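Intracellular exo-alpha-(1->5)-L-arabinofuranosidase (Bifidobacterium longum, PDB 2Y2W) hydrolyses terminal non-reducing alpha-(1->5)-linked L-arabinofuranosyl residues from arabinans and also acts on wheat arabinoxylan, helping to degrade plant cell walls. Local coordinates at residues V68-L71 with V75-G78; V108-G113 with D150-W155. All blocks are in the same frame, centred on the assembly; numbering follows the deposited sequence.

Interaction 1: residues V68-L71 with V75-G78; sequences VEHL and VYGG
Val-75 packs its side chain against Val-68 and His-70 in a buried, mostly apolar contact between the loop that follows strand 65-67 and the start of helix 75-79. One methyl does most of the work. CG2 of Val-75 lies 3.6 Å from CG1 of Val-68, and the two side chains cross at about a right angle. The same CG2 makes a CH-pi contact over one face of the His-70 imidazole, 4.1 Å from the ring centroid and 19° off the normal. The other branch, CG1, is anti to the backbone N (chi1 172°) and rests over the centre of the Tyr-76 ring, 3.8 Å above its plane.

The loop leaves the first strand of the (beta/alpha)8 barrel of this family 51 hydrolase, and His-70 is the centre of an inverse gamma turn. Its ring meets that of Tyr-76 obliquely, with centroids 5.8 Å apart and planes at 80°. Both polar ends are held from elsewhere: Glu-143 hydrogen-bonds to His-70 ND1 through OE1 and to Tyr-76 OH through OE2, while Tyr-110 OH hydrogen-bonds to His-70 NE2. A water weakly links Leu-71 O and Val-75 N, at 3.3 Å from each. Glu-69, which probably binds the arabinofuranose as in related enzymes, points its CB away from the helix, and its OE2 accepts hydrogen bonds from Phe-115 N and Trp-139 NE1.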
loop_
_atom_site.group_PDB
_atom_site.type_symbol
_atom_site.label_atom_id
_atom_site.label_comp_id
_atom_site.label_asym_id
_atom_site.label_seq_id
_atom_site.Cartn_x
_atom_site.Cartn_y
_atom_site.Cartn_z
ATOM N N VAL D 68 -0.337 -28.437 0.312
ATOM C CA VAL D 68 -1.306 -28.491 -0.775
ATOM C C VAL D 68 -1.525 -27.086 -1.340
ATOM O O VAL D 68 -1.984 -26.179 -0.636
ATOM C CB VAL D 68 -2.649 -29.130 -0.321
ATOM C CG1 VAL D 68 -3.728 -28.937 -1.369
ATOM C CG2 VAL D 68 -2.467 -30.608 -0.042
ATOM N N GLU D 69 -1.171 -26.917 -2.610
ATOM C CA GLU D 69 -1.353 -25.654 -3.309
ATOM C C GLU D 69 -2.371 -25.832 -4.428
ATOM O O GLU D 69 -2.477 -26.916 -5.016
ATOM C CB GLU D 69 -0.017 -25.157 -3.880
ATOM C CG GLU D 69 -0.059 -23.737 -4.465
ATOM C CD GLU D 69 1.282 -23.258 -5.013
ATOM O OE1 GLU D 69 2.317 -23.918 -4.768
ATOM O OE2 GLU D 69 1.301 -22.205 -5.688
ATOM N N HIS D 70 -3.126 -24.773 -4.710
ATOM C CA HIS D 70 -3.960 -24.730 -5.903
ATOM C C HIS D 70 -3.049 -24.610 -7.123
ATOM O O HIS D 70 -2.974 -23.565 -7.774
ATOM C CB HIS D 70 -4.944 -23.567 -5.840
ATOM C CG HIS D 70 -6.091 -23.790 -4.904
ATOM N ND1 HIS D 70 -7.404 -23.765 -5.322
ATOM C CD2 HIS D 70 -6.124 -24.037 -3.573
ATOM C CE1 HIS D 70 -8.197 -23.988 -4.289
ATOM N NE2 HIS D 70 -7.445 -24.156 -3.216
ATOM N N LEU D 71 -2.347 -25.705 -7.400
ATOM C CA LEU D 71 -1.390 -25.806 -8.486
ATOM C C LEU D 71 -1.687 -27.100 -9.222
ATOM O O LEU D 71 -1.887 -28.143 -8.594
ATOM C CB LEU D 71 0.028 -25.856 -7.915
ATOM C CG LEU D 71 1.291 -25.698 -8.769
ATOM C CD1 LEU D 71 2.497 -25.724 -7.852
ATOM C CD2 LEU D 71 1.442 -26.766 -9.848
ATOM N N VAL D 75 -4.985 -30.148 -5.985
ATOM C CA VAL D 75 -6.324 -30.018 -5.416
ATOM C C VAL D 75 -7.355 -30.709 -6.310
ATOM O O VAL D 75 -8.018 -31.659 -5.888
ATOM C CB VAL D 75 -6.715 -28.534 -5.190
ATOM C CG1 VAL D 75 -8.170 -28.415 -4.790
ATOM C CG2 VAL D 75 -5.831 -27.905 -4.130
ATOM N N TYR D 76 -7.477 -30.228 -7.543
ATOM C CA TYR D 76 -8.461 -30.752 -8.477
ATOM C C TYR D 76 -7.893 -31.944 -9.237
ATOM O O TYR D 76 -6.940 -31.808 -9.999
ATOM C CB TYR D 76 -8.939 -29.648 -9.425
ATOM C CG TYR D 76 -9.462 -28.427 -8.698
ATOM C CD1 TYR D 76 -10.699 -28.454 -8.055
ATOM C CD2 TYR D 76 -8.715 -27.249 -8.640
ATOM C CE1 TYR D 76 -11.183 -27.344 -7.380
ATOM C CE2 TYR D 76 -9.192 -26.126 -7.962
ATOM C CZ TYR D 76 -10.427 -26.185 -7.338
ATOM O OH TYR D 76 -10.915 -25.091 -6.667
ATOM N N GLY D 77 -8.483 -33.114 -9.010
ATOM C CA GLY D 77 -7.970 -34.367 -9.557
ATOM C C GLY D 77 -6.956 -34.991 -8.618
ATOM O O GLY D 77 -6.351 -36.019 -8.932
ATOM N N GLY D 78 -6.772 -34.353 -7.463
ATOM C CA GLY D 78 -5.853 -34.826 -6.438
ATOM C C GLY D 78 -6.610 -35.220 -5.191
ATOM O O GLY D 78 -7.022 -36.371 -5.044
HETATM O O HOH W 1 -5.128 -27.728 -8.257
#

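Interaction 2: residues V108-G113 with D150-W155; sequences VRYPGG and DDFYRW
Tyr-110 and Phe-152 both hold CG anti to the backbone N (chi1 -177° and -170°), which extends their rings toward each other from strand and helix. The side chains slide past one another in opposite directions and form an offset stack, with centroids 4.0 Å apart and planes only 3° from parallel. The overlap is reciprocal: CB of Tyr-110 sits over the Phe-152 ring, 3.9 Å from its centroid, and CB of Phe-152 sits over the Tyr-110 ring, 3.8 Å from its centroid. On its other face the tyrosine ring carries CB of Pro-111, 3.5 Å above the plane, so it is sandwiched. Val-108 instead works at ring edges, with CG1 3.7 Å from Phe-152 CZ and CG2 4.2 Å from Trp-155 CZ3.

No hydrogen bond crosses this buried interface. Strand 108-110 and helix 150-155 run nearly antiparallel, their axes 11.1 Å apart at closest approach, as a barrel strand and an outer helix do in a (beta/alpha)8 fold. Beyond the pair, Phe-152 also touches Ile-163 of strand 162-167, both Phe-152 and Trp-155 reach Ile-79 of helix 75-79, and Trp-155 packs on Leu-97 and Val-100 of helix 94-103.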
loop_
_atom_site.group_PDB
_atom_site.type_symbol
_atom_site.label_atom_id
_atom_site.label_comp_id
_atom_site.label_asym_id
_atom_site.label_seq_id
_atom_site.Cartn_x
_atom_site.Cartn_y
_atom_site.Cartn_z
ATOM N N VAL D 108 -0.611 -29.790 7.107
ATOM C CA VAL D 108 -0.606 -29.488 5.677
ATOM C C VAL D 108 -0.713 -27.986 5.424
ATOM O O VAL D 108 -1.593 -27.313 5.968
ATOM C CB VAL D 108 -1.744 -30.228 4.924
ATOM C CG1 VAL D 108 -1.612 -30.027 3.420
ATOM C CG2 VAL D 108 -1.741 -31.712 5.255
ATOM N N ARG D 109 0.191 -27.476 4.594
ATOM C CA ARG D 109 0.231 -26.061 4.244
ATOM C C ARG D 109 -0.732 -25.766 3.093
ATOM O O ARG D 109 -0.789 -26.510 2.108
ATOM C CB ARG D 109 1.664 -25.651 3.896
ATOM C CG ARG D 109 1.878 -24.163 3.692
ATOM C CD ARG D 109 3.351 -23.828 3.787
ATOM N NE ARG D 109 3.620 -22.434 3.448
ATOM C CZ ARG D 109 4.179 -22.032 2.312
ATOM N NH1 ARG D 109 4.540 -22.919 1.392
ATOM N NH2 ARG D 109 4.381 -20.739 2.097
ATOM N N TYR D 110 -1.486 -24.676 3.233
ATOM C CA TYR D 110 -2.587 -24.340 2.331
ATOM C C TYR D 110 -2.815 -22.827 2.349
ATOM O O TYR D 110 -2.640 -22.199 3.395
ATOM C CB TYR D 110 -3.854 -25.073 2.787
ATOM C CG TYR D 110 -5.070 -24.876 1.903
ATOM C CD1 TYR D 110 -5.234 -25.614 0.730
ATOM C CD2 TYR D 110 -6.061 -23.961 2.248
ATOM C CE1 TYR D 110 -6.345 -25.435 -0.081
ATOM C CE2 TYR D 110 -7.176 -23.775 1.444
ATOM C CZ TYR D 110 -7.313 -24.515 0.282
ATOM O OH TYR D 110 -8.420 -24.334 -0.517
ATOM N N PRO D 111 -3.193 -22.228 1.197
ATOM C CA PRO D 111 -3.339 -22.817 -0.135
ATOM C C PRO D 111 -2.158 -22.537 -1.073
ATOM O O PRO D 111 -2.260 -22.788 -2.274
ATOM C CB PRO D 111 -4.597 -22.128 -0.665
ATOM C CG PRO D 111 -4.566 -20.763 -0.033
ATOM C CD PRO D 111 -3.697 -20.842 1.213
ATOM N N GLY D 112 -1.056 -22.021 -0.529
ATOM C CA GLY D 112 0.099 -21.636 -1.338
ATOM C C GLY D 112 1.282 -21.143 -0.519
ATOM O O GLY D 112 1.163 -20.952 0.686
ATOM N N GLY D 113 2.430 -20.935 -1.163
ATOM C CA GLY D 113 2.597 -21.158 -2.599
ATOM C C GLY D 113 2.311 -19.920 -3.420
ATOM O O GLY D 113 1.542 -19.055 -3.000
ATOM N N ASP D 150 -13.264 -23.314 3.749
ATOM C CA ASP D 150 -14.387 -24.092 4.278
ATOM C C ASP D 150 -14.188 -25.577 3.967
ATOM O O ASP D 150 -14.324 -26.431 4.844
ATOM C CB ASP D 150 -15.712 -23.627 3.662
ATOM C CG ASP D 150 -16.217 -22.304 4.235
ATOM O OD1 ASP D 150 -15.781 -21.900 5.337
ATOM O OD2 ASP D 150 -17.077 -21.672 3.579
ATOM N N ASP D 151 -13.850 -25.863 2.711
ATOM C CA ASP D 151 -13.739 -27.231 2.214
ATOM C C ASP D 151 -12.451 -27.906 2.669
ATOM O O ASP D 151 -12.471 -29.072 3.074
ATOM C CB ASP D 151 -13.849 -27.255 0.685
ATOM C CG ASP D 151 -15.182 -26.723 0.184
ATOM O OD1 ASP D 151 -16.228 -27.344 0.473
ATOM O OD2 ASP D 151 -15.184 -25.680 -0.504
ATOM N N PHE D 152 -11.336 -27.178 2.610
ATOM C CA PHE D 152 -10.056 -27.725 3.052
ATOM C C PHE D 152 -10.043 -28.003 4.555
ATOM O O PHE D 152 -9.342 -28.910 5.013
ATOM C CB PHE D 152 -8.876 -26.831 2.656
ATOM C CG PHE D 152 -7.536 -27.475 2.886
ATOM C CD1 PHE D 152 -7.031 -28.397 1.977
ATOM C CD2 PHE D 152 -6.796 -27.186 4.027
ATOM C CE1 PHE D 152 -5.802 -29.007 2.195
ATOM C CE2 PHE D 152 -5.570 -27.794 4.252
ATOM C CZ PHE D 152 -5.071 -28.703 3.335
ATOM N N TYR D 153 -10.815 -27.224 5.311
ATOM C CA TYR D 153 -11.036 -27.501 6.727
ATOM C C TYR D 153 -11.689 -28.873 6.912
ATOM O O TYR D 153 -11.250 -29.670 7.741
ATOM C CB TYR D 153 -11.900 -26.420 7.385
ATOM C CG TYR D 153 -12.352 -26.797 8.778
ATOM C CD1 TYR D 153 -11.468 -26.738 9.856
ATOM C CD2 TYR D 153 -13.653 -27.241 9.013
ATOM C CE1 TYR D 153 -11.873 -27.096 11.137
ATOM C CE2 TYR D 153 -14.066 -27.606 10.288
ATOM C CZ TYR D 153 -13.172 -27.528 11.345
ATOM O OH TYR D 153 -13.572 -27.889 12.609
ATOM N N ARG D 154 -12.739 -29.128 6.135
ATOM C CA ARG D 154 -13.430 -30.409 6.162
ATOM C C ARG D 154 -12.498 -31.549 5.764
ATOM O O ARG D 154 -12.538 -32.626 6.363
ATOM C CB ARG D 154 -14.673 -30.376 5.266
ATOM C CG ARG D 154 -15.860 -29.656 5.898
ATOM C CD ARG D 154 -17.104 -29.754 5.028
ATOM N NE ARG D 154 -17.127 -28.744 3.971
ATOM C CZ ARG D 154 -17.786 -27.590 4.048
ATOM N NH1 ARG D 154 -18.487 -27.284 5.134
ATOM N NH2 ARG D 154 -17.746 -26.738 3.032
ATOM N N TRP D 155 -11.648 -31.298 4.767
ATOM C CA TRP D 155 -10.653 -32.279 4.341
ATOM C C TRP D 155 -9.664 -32.577 5.466
ATOM O O TRP D 155 -9.339 -33.740 5.725
ATOM C CB TRP D 155 -9.908 -31.805 3.087
ATOM C CG TRP D 155 -8.998 -32.853 2.514
ATOM C CD1 TRP D 155 -9.316 -33.782 1.567
ATOM C CD2 TRP D 155 -7.629 -33.089 2.865
ATOM N NE1 TRP D 155 -8.230 -34.578 1.301
ATOM C CE2 TRP D 155 -7.180 -34.176 2.083
ATOM C CE3 TRP D 155 -6.735 -32.483 3.759
ATOM C CZ2 TRP D 155 -5.873 -34.675 2.168
ATOM C CZ3 TRP D 155 -5.439 -32.980 3.846
ATOM C CH2 TRP D 155 -5.020 -34.067 3.053
#

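How the interactions relate
Both contacts are buried, with centres about 10 Å apart on the same side of the chain's centre, but they join different elements. Interaction 1 is local, closing a loop after the first barrel strand onto a short helix; interaction 2 spans 36 intervening residues to pack the second strand against an outer helix. The former mixes methyl packing with polar rings and a water, close to the predicted sugar site, whereas the latter is wholly apolar and aromatic across its interface. Two probable hydrogen bonds couple them: Val-68 N to Arg-109 O at 2.7 Å, between backbones, and, between side chains, His-70 NE2 with Tyr-110 OH at 2.9 Å.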